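Local coordinates for protein beta-galactosidase (Marinomonas sp. ef1, PDB 6Y2K) that probably hydrolyses terminal beta-galactosides as a cold-active GH42 beta-galactosidase of six subunits, joining a TIM-barrel catalytic domain to a trimerisation domain, at residues R575-G580 / A593-V598; W17-D20 / R25-G28; N141-H146 / A221-Q226. One frame throughout, in Å; residues are numbered along the deposited sequence.

Interaction 1: residues R575-G580 / A593-V598; sequences RHYYLG and AKLSEV
L595 pushes one methyl, CD2, over a face of the Y577 ring, and this is the tight part of the contact between strand 576-579 and helix 585-598. L595 CD2 lies 3.3 Å from Y577 CD1, toward the rim of the ring, and 3.7 Å from the Y577 ring centroid, a CH-pi contact. A chi1 of -59° sends the Y577 ring to the helix, and chi2 of 82° turns a face to L595 as the two side chains run antiparallel past one another. V490 and L492 of the adjacent strand 490-493 join the packing: L595 touches both, Y577 L492 and V598 V490. The other side is looser: V598, one helical turn on and exposed, brings CG2 only to 4.3 Å from Y577 OH. Further out, K594 packs on E597 of a second subunit, so the helix has one flank on the sheet and another at a subunit interface of the trimerisation domain. The phenol oxygen is satisfied without the helix, by a hydrogen bond to G574 O just before the strand. No hydrogen bond joins the two segments, so their contact here rests on apolar packing and one CH-pi contact.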
ATOM      1  N   ARG A 575      35.785  -2.949 -30.828  1.00 24.40           N
ATOM      2  CA  ARG A 575      35.900  -4.018 -29.838  1.00 24.88           C
ATOM      3  C   ARG A 575      36.162  -3.532 -28.398  1.00 23.28           C
ATOM      4  O   ARG A 575      36.421  -4.357 -27.525  1.00 23.28           O
ATOM      5  CB  ARG A 575      37.013  -4.988 -30.264  1.00 25.97           C
ATOM      6  CG  ARG A 575      36.785  -5.658 -31.615  1.00 27.64           C
ATOM      7  CD  ARG A 575      37.821  -6.746 -31.894  1.00 28.60           C
ATOM      8  NE  ARG A 575      39.152  -6.188 -32.165  1.00 29.07           N
ATOM      9  CZ  ARG A 575      40.140  -6.004 -31.277  1.00 30.92           C
ATOM     10  NH1 ARG A 575      40.019  -6.334 -29.984  1.00 30.56           N
ATOM     11  NH2 ARG A 575      41.292  -5.472 -31.695  1.00 31.36           N
ATOM     12  N   HIS A 576      36.088  -2.224 -28.142  1.00 21.52           N
ATOM     13  CA  HIS A 576      36.392  -1.671 -26.814  1.00 21.38           C
ATOM     14  C   HIS A 576      35.262  -0.777 -26.294  1.00 20.17           C
ATOM     15  O   HIS A 576      34.845   0.158 -26.976  1.00 19.06           O
ATOM     16  CB  HIS A 576      37.708  -0.892 -26.856  1.00 22.23           C
ATOM     17  CG  HIS A 576      38.847  -1.672 -27.440  1.00 23.72           C
ATOM     18  ND1 HIS A 576      39.205  -1.590 -28.769  1.00 24.32           N
ATOM     19  CD2 HIS A 576      39.687  -2.575 -26.880  1.00 24.69           C
ATOM     20  CE1 HIS A 576      40.225  -2.399 -28.999  1.00 24.79           C
ATOM     21  NE2 HIS A 576      40.538  -3.009 -27.869  1.00 24.69           N
ATOM     22  N   TYR A 577      34.783  -1.071 -25.080  1.00 19.62           N
ATOM     23  CA  TYR A 577      33.671  -0.335 -24.453  1.00 18.99           C
ATOM     24  C   TYR A 577      33.968  -0.046 -22.984  1.00 18.31           C
ATOM     25  O   TYR A 577      34.634  -0.842 -22.319  1.00 18.44           O
ATOM     26  CB  TYR A 577      32.362  -1.132 -24.599  1.00 19.16           C
ATOM     27  CG  TYR A 577      32.030  -1.394 -26.053  1.00 19.52           C
ATOM     28  CD1 TYR A 577      32.627  -2.452 -26.744  1.00 19.87           C
ATOM     29  CD2 TYR A 577      31.172  -0.551 -26.756  1.00 20.31           C
ATOM     30  CE1 TYR A 577      32.362  -2.672 -28.087  1.00 20.40           C
ATOM     31  CE2 TYR A 577      30.889  -0.764 -28.098  1.00 20.24           C
ATOM     32  CZ  TYR A 577      31.487  -1.826 -28.758  1.00 20.91           C
ATOM     33  OH  TYR A 577      31.224  -2.043 -30.092  1.00 21.78           O
ATOM     34  N   TYR A 578      33.503   1.112 -22.515  1.00 17.31           N
ATOM     35  CA  TYR A 578      33.575   1.519 -21.114  1.00 17.00           C
ATOM     36  C   TYR A 578      32.169   1.833 -20.579  1.00 16.67           C
ATOM     37  O   TYR A 578      31.396   2.551 -21.227  1.00 16.38           O
ATOM     38  CB  TYR A 578      34.462   2.760 -20.925  1.00 16.84           C
ATOM     39  CG  TYR A 578      34.599   3.160 -19.468  1.00 16.91           C
ATOM     40  CD1 TYR A 578      35.486   2.493 -18.630  1.00 16.76           C
ATOM     41  CD2 TYR A 578      33.805   4.172 -18.913  1.00 16.86           C
ATOM     42  CE1 TYR A 578      35.591   2.832 -17.284  1.00 16.62           C
ATOM     43  CE2 TYR A 578      33.915   4.524 -17.571  1.00 16.47           C
ATOM     44  CZ  TYR A 578      34.803   3.846 -16.760  1.00 16.26           C
ATOM     45  OH  TYR A 578      34.931   4.171 -15.425  1.00 15.82           O
ATOM     46  N   LEU A 579      31.875   1.317 -19.384  1.00 15.98           N
ATOM     47  CA  LEU A 579      30.628   1.583 -18.672  1.00 15.40           C
ATOM     48  C   LEU A 579      30.958   2.386 -17.418  1.00 15.35           C
ATOM     49  O   LEU A 579      31.755   1.942 -16.599  1.00 15.46           O
ATOM     50  CB  LEU A 579      29.957   0.254 -18.306  1.00 15.37           C
ATOM     51  CG  LEU A 579      28.733   0.243 -17.373  1.00 15.10           C
ATOM     52  CD1 LEU A 579      27.572   1.014 -17.980  1.00 15.15           C
ATOM     53  CD2 LEU A 579      28.329  -1.190 -17.068  1.00 15.20           C
ATOM     54  N   GLY A 580      30.330   3.545 -17.262  1.00 15.32           N
ATOM     55  CA  GLY A 580      30.628   4.472 -16.171  1.00 15.41           C
ATOM     56  C   GLY A 580      29.604   4.553 -15.049  1.00 15.59           C
ATOM     57  O   GLY A 580      29.859   5.220 -14.049  1.00 15.47           O
ATOM     58  N   ALA A 593      24.048  -8.605 -24.488  1.00 16.58           N
ATOM     59  CA  ALA A 593      23.532  -9.179 -25.727  1.00 16.82           C
ATOM     60  C   ALA A 593      24.169  -8.521 -26.964  1.00 17.09           C
ATOM     61  O   ALA A 593      24.582  -9.219 -27.892  1.00 17.21           O
ATOM     62  CB  ALA A 593      22.012  -9.076 -25.783  1.00 16.72           C
ATOM     63  N   LYS A 594      24.275  -7.195 -26.956  1.00 17.51           N
ATOM     64  CA  LYS A 594      24.951  -6.469 -28.041  1.00 17.94           C
ATOM     65  C   LYS A 594      26.426  -6.830 -28.134  1.00 18.03           C
ATOM     66  O   LYS A 594      26.946  -7.080 -29.224  1.00 18.10           O
ATOM     67  CB  LYS A 594      24.811  -4.952 -27.870  1.00 18.36           C
ATOM     68  CG  LYS A 594      23.437  -4.410 -28.225  1.00 18.66           C
ATOM     69  CD  LYS A 594      23.246  -4.347 -29.735  1.00 19.61           C
ATOM     70  CE  LYS A 594      21.878  -3.804 -30.106  1.00 19.62           C
ATOM     71  NZ  LYS A 594      21.754  -3.738 -31.579  1.00 20.06           N
ATOM     72  N   LEU A 595      27.094  -6.848 -26.988  1.00 18.03           N
ATOM     73  CA  LEU A 595      28.527  -7.140 -26.934  1.00 18.14           C
ATOM     74  C   LEU A 595      28.818  -8.581 -27.350  1.00 18.35           C
ATOM     75  O   LEU A 595      29.796  -8.836 -28.061  1.00 18.02           O
ATOM     76  CB  LEU A 595      29.081  -6.846 -25.534  1.00 17.96           C
ATOM     77  CG  LEU A 595      29.138  -5.348 -25.201  1.00 18.33           C
ATOM     78  CD1 LEU A 595      29.238  -5.096 -23.702  1.00 18.41           C
ATOM     79  CD2 LEU A 595      30.284  -4.660 -25.929  1.00 18.60           C
ATOM     80  N   SER A 596      27.958  -9.505 -26.919  1.00 18.25           N
ATOM     81  CA  SER A 596      28.039 -10.905 -27.330  1.00 18.38           C
ATOM     82  C   SER A 596      27.912 -11.060 -28.847  1.00 19.56           C
ATOM     83  O   SER A 596      28.653 -11.848 -29.447  1.00 19.49           O
ATOM     84  CB  SER A 596      26.964 -11.747 -26.630  1.00 18.05           C
ATOM     85  OG  SER A 596      27.207 -11.809 -25.237  1.00 17.31           O
ATOM     86  N   GLU A 597      26.989 -10.307 -29.453  1.00 19.87           N
ATOM     87  CA  GLU A 597      26.810 -10.319 -30.904  0.50 20.48           C
ATOM     88  C   GLU A 597      28.080  -9.849 -31.604  1.00 20.87           C
ATOM     89  O   GLU A 597      28.509 -10.460 -32.580  1.00 20.45           O
ATOM     90  CB  GLU A 597      25.618  -9.447 -31.310  0.50 21.01           C
ATOM     91  CG  GLU A 597      25.316  -9.419 -32.803  0.50 21.09           C
ATOM     92  CD  GLU A 597      24.005  -8.726 -33.104  0.50 21.40           C
ATOM     93  OE1 GLU A 597      23.904  -7.500 -32.866  0.50 21.29           O
ATOM     94  OE2 GLU A 597      23.075  -9.413 -33.577  0.50 22.09           O
ATOM     95  N   VAL A 598      28.697  -8.776 -31.097  1.00 21.32           N
ATOM     96  CA  VAL A 598      29.966  -8.294 -31.682  1.00 22.09           C
ATOM     97  C   VAL A 598      31.037  -9.394 -31.592  1.00 22.05           C
ATOM     98  O   VAL A 598      31.816  -9.590 -32.528  1.00 23.25           O
ATOM     99  CB  VAL A 598      30.490  -6.996 -31.030  1.00 22.66           C
ATOM    100  CG1 VAL A 598      31.837  -6.595 -31.635  1.00 23.06           C
ATOM    101  CG2 VAL A 598      29.505  -5.848 -31.216  1.00 23.18           C
TER

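Interaction 2: residues W17-D20 / R25-G28; sequences WVED and RRIG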
ATOM      1  N   TRP A  17      32.669 -48.676  11.795  1.00 21.05           N
ATOM      2  CA  TRP A  17      33.559 -48.259  10.700  1.00 20.96           C
ATOM      3  C   TRP A  17      33.462 -49.086   9.409  1.00 20.98           C
ATOM      4  O   TRP A  17      33.463 -48.518   8.304  1.00 19.10           O
ATOM      5  CB  TRP A  17      35.013 -48.215  11.191  1.00 21.39           C
ATOM      6  CG  TRP A  17      35.314 -47.110  12.185  1.00 21.85           C
ATOM      7  CD1 TRP A  17      34.425 -46.234  12.752  1.00 21.62           C
ATOM      8  CD2 TRP A  17      36.593 -46.797  12.746  1.00 21.83           C
ATOM      9  NE1 TRP A  17      35.077 -45.387  13.608  1.00 21.74           N
ATOM     10  CE2 TRP A  17      36.408 -45.708  13.627  1.00 22.05           C
ATOM     11  CE3 TRP A  17      37.882 -47.321  12.580  1.00 21.70           C
ATOM     12  CZ2 TRP A  17      37.465 -45.135  14.347  1.00 21.91           C
ATOM     13  CZ3 TRP A  17      38.934 -46.752  13.298  1.00 21.70           C
ATOM     14  CH2 TRP A  17      38.718 -45.669  14.165  1.00 21.80           C
ATOM     15  N   VAL A  18      33.391 -50.410   9.528  1.00 21.34           N
ATOM     16  CA  VAL A  18      33.314 -51.261   8.329  1.00 22.45           C
ATOM     17  C   VAL A  18      31.983 -51.011   7.612  1.00 22.45           C
ATOM     18  O   VAL A  18      31.959 -50.830   6.394  1.00 22.55           O
ATOM     19  CB  VAL A  18      33.483 -52.766   8.642  1.00 23.45           C
ATOM     20  CG1 VAL A  18      33.259 -53.613   7.391  1.00 23.73           C
ATOM     21  CG2 VAL A  18      34.870 -53.042   9.211  1.00 24.34           C
ATOM     22  N   GLU A  19      30.895 -51.010   8.380  1.00 23.16           N
ATOM     23  CA  GLU A  19      29.559 -50.696   7.858  1.00 24.85           C
ATOM     24  C   GLU A  19      29.502 -49.323   7.166  1.00 22.83           C
ATOM     25  O   GLU A  19      28.900 -49.210   6.102  1.00 22.55           O
ATOM     26  CB  GLU A  19      28.506 -50.777   8.981  1.00 27.02           C
ATOM     27  CG  GLU A  19      27.110 -50.232   8.647  1.00 30.24           C
ATOM     28  CD  GLU A  19      26.453 -50.910   7.450  1.00 32.82           C
ATOM     29  OE1 GLU A  19      26.784 -52.090   7.189  1.00 37.77           O
ATOM     30  OE2 GLU A  19      25.602 -50.274   6.777  1.00 32.55           O
ATOM     31  N   ASP A  20      30.111 -48.299   7.771  1.00 21.58           N
ATOM     32  CA  ASP A  20      30.113 -46.951   7.189  1.00 20.95           C
ATOM     33  C   ASP A  20      30.709 -47.007   5.785  1.00 20.36           C
ATOM     34  O   ASP A  20      30.113 -46.500   4.835  1.00 19.65           O
ATOM     35  CB  ASP A  20      30.913 -45.938   8.036  1.00 20.99           C
ATOM     36  CG  ASP A  20      30.174 -45.460   9.295  1.00 21.48           C
ATOM     37  OD1 ASP A  20      28.924 -45.387   9.313  1.00 22.63           O
ATOM     38  OD2 ASP A  20      30.866 -45.110  10.265  1.00 21.01           O
ATOM     39  N   ARG A  25      30.153 -47.013  -0.248  1.00 22.67           N
ATOM     40  CA  ARG A  25      30.347 -47.672  -1.541  0.50 23.42           C
ATOM     41  C   ARG A  25      28.999 -47.925  -2.230  1.00 23.55           C
ATOM     42  O   ARG A  25      28.856 -47.637  -3.419  1.00 23.57           O
ATOM     43  CB  ARG A  25      31.142 -48.979  -1.373  0.50 24.10           C
ATOM     44  CG  ARG A  25      31.526 -49.682  -2.671  0.50 24.84           C
ATOM     45  CD  ARG A  25      32.311 -50.964  -2.400  0.50 25.70           C
ATOM     46  NE  ARG A  25      33.047 -51.403  -3.583  0.50 26.81           N
ATOM     47  CZ  ARG A  25      33.898 -52.424  -3.603  0.50 28.08           C
ATOM     48  NH1 ARG A  25      34.134 -53.124  -2.501  0.50 28.59           N
ATOM     49  NH2 ARG A  25      34.517 -52.743  -4.729  0.50 28.57           N
ATOM     50  N   ARG A  26      28.016 -48.431  -1.483  1.00 23.38           N
ATOM     51  CA  ARG A  26      26.681 -48.725  -2.041  1.00 23.59           C
ATOM     52  C   ARG A  26      26.031 -47.498  -2.672  1.00 22.90           C
ATOM     53  O   ARG A  26      25.380 -47.607  -3.704  1.00 21.44           O
ATOM     54  CB  ARG A  26      25.730 -49.308  -0.982  1.00 24.69           C
ATOM     55  CG  ARG A  26      26.085 -50.726  -0.547  1.00 26.25           C
ATOM     56  CD  ARG A  26      24.939 -51.443   0.168  1.00 26.85           C
ATOM     57  NE  ARG A  26      24.576 -50.882   1.474  1.00 26.85           N
ATOM     58  CZ  ARG A  26      25.201 -51.119   2.634  1.00 27.50           C
ATOM     59  NH1 ARG A  26      24.747 -50.545   3.751  1.00 27.54           N
ATOM     60  NH2 ARG A  26      26.278 -51.907   2.707  1.00 27.49           N
ATOM     61  N   ILE A  27      26.206 -46.343  -2.038  1.00 21.83           N
ATOM     62  CA  ILE A  27      25.668 -45.075  -2.548  1.00 21.53           C
ATOM     63  C   ILE A  27      26.352 -44.642  -3.851  1.00 20.95           C
ATOM     64  O   ILE A  27      25.721 -44.011  -4.691  1.00 21.57           O
ATOM     65  CB  ILE A  27      25.732 -43.973  -1.456  1.00 21.44           C
ATOM     66  CG1 ILE A  27      24.736 -44.307  -0.331  1.00 21.48           C
ATOM     67  CG2 ILE A  27      25.434 -42.588  -2.025  1.00 21.45           C
ATOM     68  CD1 ILE A  27      25.019 -43.619   0.985  1.00 21.76           C
ATOM     69  N   GLY A  28      27.616 -45.004  -4.030  1.00 20.44           N
ATOM     70  CA  GLY A  28      28.423 -44.536  -5.163  1.00 20.81           C
ATOM     71  C   GLY A  28      29.516 -43.547  -4.794  1.00 20.73           C
ATOM     72  O   GLY A  28      30.152 -42.969  -5.687  1.00 20.92           O
TER
HETATM   73  O   HOH W   1      27.213 -53.267   4.992  1.00 39.47           O
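The guanidinium of R26 meets E19 at its edge: E19 OE2 lies only 4° out of the guanidinium plane, and neither face of the group is used for this pairing. The two flat groups are not coplanar, with carboxylate and guanidinium planes 37° apart. R26 NH1 donates to E19 OE2 at 3.2 Å in a fairly long salt bridge, arriving on the syn side of the carboxylate. A water accepts from R26 NH2 at 2.8 Å; its link to E19 OE1 is doubtfully short. The residues stand seven apart on helix 17-27, along the same flank; E19 turns at chi2 (58°) and R26 at chi3, which brings their ends together across two turns. R26 NH1 also makes a weak hydrogen bond to a glycerol, probably from the crystallisation liquor. On the inner flank, W17 packs on helix 52-63 and I27 on helix 377-395. Just past the helix, G28 has positive phi in a Schellman motif, which suits glycine. An i to i+7 ion pair on the solvent side of a barrel helix results, within the beta-alpha-beta unit that joins strand 2-6 to strand 29-34 in the TIM barrel.

Interaction 3: residues N141-H146 / A221-Q226; sequences NEYGCH and AFNKLQ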
ATOM      1  N   ASN A 141      41.669 -26.081   7.281  1.00 15.64           N
ATOM      2  CA  ASN A 141      40.234 -26.150   7.005  1.00 15.55           C
ATOM      3  C   ASN A 141      39.657 -24.734   6.963  1.00 15.28           C
ATOM      4  O   ASN A 141      39.590 -24.067   7.993  1.00 14.46           O
ATOM      5  CB  ASN A 141      39.489 -26.965   8.069  1.00 15.55           C
ATOM      6  CG  ASN A 141      38.039 -27.217   7.687  1.00 16.09           C
ATOM      7  OD1 ASN A 141      37.743 -28.082   6.838  1.00 16.29           O
ATOM      8  ND2 ASN A 141      37.125 -26.452   8.289  1.00 15.40           N
ATOM      9  N   GLU A 142      39.267 -24.288   5.772  1.00 15.37           N
ATOM     10  CA  GLU A 142      38.574 -23.013   5.575  1.00 15.60           C
ATOM     11  C   GLU A 142      39.343 -21.840   6.175  1.00 15.36           C
ATOM     12  O   GLU A 142      38.885 -21.180   7.111  1.00 14.82           O
ATOM     13  CB  GLU A 142      37.133 -23.067   6.124  1.00 16.03           C
ATOM     14  CG  GLU A 142      36.184 -23.996   5.365  1.00 16.46           C
ATOM     15  CD  GLU A 142      34.724 -23.812   5.774  1.00 17.09           C
ATOM     16  OE1 GLU A 142      34.470 -23.527   6.963  1.00 17.49           O
ATOM     17  OE2 GLU A 142      33.821 -23.944   4.909  1.00 17.23           O
ATOM     18  N   TYR A 143      40.526 -21.596   5.618  1.00 15.18           N
ATOM     19  CA  TYR A 143      41.322 -20.423   5.943  1.00 15.18           C
ATOM     20  C   TYR A 143      40.410 -19.215   5.909  1.00 15.03           C
ATOM     21  O   TYR A 143      39.662 -19.041   4.944  1.00 14.95           O
ATOM     22  CB  TYR A 143      42.430 -20.175   4.904  1.00 15.42           C
ATOM     23  CG  TYR A 143      43.575 -21.170   4.848  1.00 15.65           C
ATOM     24  CD1 TYR A 143      44.157 -21.678   6.004  1.00 16.15           C
ATOM     25  CD2 TYR A 143      44.118 -21.550   3.625  1.00 15.70           C
ATOM     26  CE1 TYR A 143      45.229 -22.567   5.942  1.00 16.27           C
ATOM     27  CE2 TYR A 143      45.185 -22.439   3.552  1.00 16.13           C
ATOM     28  CZ  TYR A 143      45.740 -22.942   4.709  1.00 16.26           C
ATOM     29  OH  TYR A 143      46.803 -23.824   4.632  1.00 16.91           O
ATOM     30  N   GLY A 144      40.469 -18.395   6.957  1.00 14.74           N
ATOM     31  CA  GLY A 144      39.736 -17.134   6.992  1.00 15.12           C
ATOM     32  C   GLY A 144      38.334 -17.217   7.577  1.00 15.08           C
ATOM     33  O   GLY A 144      37.778 -16.174   7.936  1.00 14.86           O
ATOM     34  N   CYS A 145      37.764 -18.423   7.723  1.00 14.95           N
ATOM     35  CA  CYS A 145      36.382 -18.546   8.218  1.00 15.31           C
ATOM     36  C   CYS A 145      36.251 -17.818   9.552  1.00 14.77           C
ATOM     37  O   CYS A 145      37.190 -17.799  10.358  1.00 14.05           O
ATOM     38  CB  CYS A 145      35.938 -20.005   8.378  1.00 15.83           C
ATOM     39  SG  CYS A 145      34.134 -20.199   8.492  1.00 16.88           S
ATOM     40  N   HIS A 146      35.087 -17.212   9.765  1.00 14.68           N
ATOM     41  CA  HIS A 146      34.819 -16.394  10.957  1.00 14.95           C
ATOM     42  C   HIS A 146      35.704 -15.132  10.998  1.00 15.37           C
ATOM     43  O   HIS A 146      36.025 -14.627  12.078  1.00 15.61           O
ATOM     44  CB  HIS A 146      34.970 -17.213  12.251  1.00 14.93           C
ATOM     45  CG  HIS A 146      34.492 -18.627  12.135  1.00 14.91           C
ATOM     46  ND1 HIS A 146      33.170 -18.949  11.921  1.00 14.84           N
ATOM     47  CD2 HIS A 146      35.163 -19.801  12.196  1.00 14.82           C
ATOM     48  CE1 HIS A 146      33.049 -20.263  11.853  1.00 15.20           C
ATOM     49  NE2 HIS A 146      34.243 -20.804  12.019  1.00 15.10           N
ATOM     50  N   ALA A 221      51.870 -17.744   3.174  1.00 15.87           N
ATOM     51  CA  ALA A 221      53.053 -18.309   3.858  1.00 16.23           C
ATOM     52  C   ALA A 221      52.722 -19.497   4.763  1.00 16.17           C
ATOM     53  O   ALA A 221      53.435 -20.505   4.758  1.00 15.75           O
ATOM     54  CB  ALA A 221      53.763 -17.231   4.668  1.00 16.46           C
ATOM     55  N   PHE A 222      51.645 -19.366   5.537  1.00 16.02           N
ATOM     56  CA  PHE A 222      51.145 -20.443   6.414  1.00 15.94           C
ATOM     57  C   PHE A 222      50.822 -21.709   5.626  1.00 16.22           C
ATOM     58  O   PHE A 222      51.153 -22.822   6.054  1.00 16.87           O
ATOM     59  CB  PHE A 222      49.901 -19.950   7.161  1.00 15.61           C
ATOM     60  CG  PHE A 222      49.327 -20.927   8.161  1.00 15.23           C
ATOM     61  CD1 PHE A 222      48.388 -21.874   7.774  1.00 15.06           C
ATOM     62  CD2 PHE A 222      49.673 -20.849   9.507  1.00 15.31           C
ATOM     63  CE1 PHE A 222      47.820 -22.744   8.698  1.00 15.18           C
ATOM     64  CE2 PHE A 222      49.117 -21.719  10.441  1.00 15.20           C
ATOM     65  CZ  PHE A 222      48.192 -22.673  10.034  1.00 15.19           C
ATOM     66  N   ASN A 223      50.164 -21.532   4.484  1.00 16.58           N
ATOM     67  CA  ASN A 223      49.808 -22.640   3.607  1.00 16.40           C
ATOM     68  C   ASN A 223      51.050 -23.235   2.923  1.00 16.93           C
ATOM     69  O   ASN A 223      51.182 -24.462   2.818  1.00 16.64           O
ATOM     70  CB  ASN A 223      48.787 -22.176   2.558  1.00 16.40           C
ATOM     71  CG  ASN A 223      48.330 -23.301   1.644  1.00 16.53           C
ATOM     72  OD1 ASN A 223      47.704 -24.262   2.096  1.00 16.57           O
ATOM     73  ND2 ASN A 223      48.651 -23.189   0.352  1.00 15.74           N
ATOM     74  N   LYS A 224      51.946 -22.364   2.466  1.00 17.46           N
ATOM     75  CA  LYS A 224      53.153 -22.779   1.749  1.00 19.07           C
ATOM     76  C   LYS A 224      54.074 -23.679   2.589  1.00 20.17           C
ATOM     77  O   LYS A 224      54.698 -24.605   2.046  1.00 20.86           O
ATOM     78  CB  LYS A 224      53.916 -21.550   1.245  1.00 19.74           C
ATOM     79  CG  LYS A 224      55.168 -21.823   0.418  1.00 20.78           C
ATOM     80  CD  LYS A 224      54.914 -22.814  -0.712  1.00 21.87           C
ATOM     81  CE  LYS A 224      55.880 -22.648  -1.878  1.00 23.56           C
ATOM     82  NZ  LYS A 224      57.302 -22.907  -1.511  1.00 24.55           N
ATOM     83  N   LEU A 225      54.149 -23.441   3.897  1.00 20.19           N
ATOM     84  CA  LEU A 225      54.983 -24.298   4.737  1.00 21.61           C
ATOM     85  C   LEU A 225      54.448 -25.738   4.759  1.00 20.47           C
ATOM     86  O   LEU A 225      55.235 -26.685   4.737  1.00 20.26           O
ATOM     87  CB  LEU A 225      55.199 -23.714   6.141  1.00 23.64           C
ATOM     88  CG  LEU A 225      54.321 -24.056   7.345  1.00 25.46           C
ATOM     89  CD1 LEU A 225      54.554 -25.465   7.883  1.00 25.83           C
ATOM     90  CD2 LEU A 225      54.580 -23.028   8.441  1.00 27.13           C
ATOM     91  N   GLN A 226      53.126 -25.899   4.766  1.00 19.31           N
ATOM     92  CA  GLN A 226      52.511 -27.227   4.725  1.00 19.06           C
ATOM     93  C   GLN A 226      52.699 -27.871   3.351  1.00 19.57           C
ATOM     94  O   GLN A 226      53.047 -29.049   3.256  1.00 19.69           O
ATOM     95  CB  GLN A 226      51.024 -27.165   5.108  1.00 18.68           C
ATOM     96  CG  GLN A 226      50.780 -26.576   6.504  1.00 18.80           C
ATOM     97  CD  GLN A 226      49.410 -26.884   7.100  1.00 18.76           C
ATOM     98  OE1 GLN A 226      48.745 -27.855   6.696  1.00 19.98           O
ATOM     99  NE2 GLN A 226      48.977 -26.076   8.042  1.00 17.20           N
TER
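A type II turn from E142 to C145, with G144 in the position that needs positive phi, carries Y143 toward helix 205-233, where its CA comes 9.1 Å from that of N223. Y143 OH donates to N223 OD1 at 2.7 Å, in the carbonyl plane and on a lone pair, with a C=O...O angle of 113°. N223 CG lies opposite the backbone N (chi1 -178°), presenting the amide to the phenol. Ring and amide stand nearly at right angles, and the acceptor lies near the ring plane, at its edge. F222, one residue earlier, lays CD1 3.7 Å from Y143 CE1, the two rings almost perpendicular but meeting obliquely. N223 OD1 has a second hydrogen bond, from T139 OG1, so two hydroxyls grip this buried carbonyl. The Y143 ring also stacks with H241, whose NE2 is hydrogen-bonded to the Y143 backbone N. A phenylalanine in place of Y143 would probably leave N223 OD1 without this hydroxyl donor. The loop follows the fourth barrel strand, 134-138, and its N141-E142 pair, beside E314 of strand 310-315, is consistent with the Asn-Glu motif of clan GH-A glycosidases at the C-terminal mouth of the TIM barrel.

Interactions 2 and 3 share the barrel domain, with centres 31 Å apart and nearest atoms about 19 Å apart, one on an outer helix and the other at the barrel mouth. Interaction 3 is the one close to the presumed active site: E142, in its loop, is hydrogen-bonded to a glycerol, probably from the crystallisation liquor, that may mark the sugar pocket. Interaction 1 belongs to the trimerisation domain, across the centre of the chain from both, its centre 39 Å from that of interaction 3 and 52 Å from that of interaction 2. Other subunits border 593-598 and, through H146, 141-146, whereas none touches 17-20 or 25-28. Along the chain they come in the order 2, 3, 1, and none touches another.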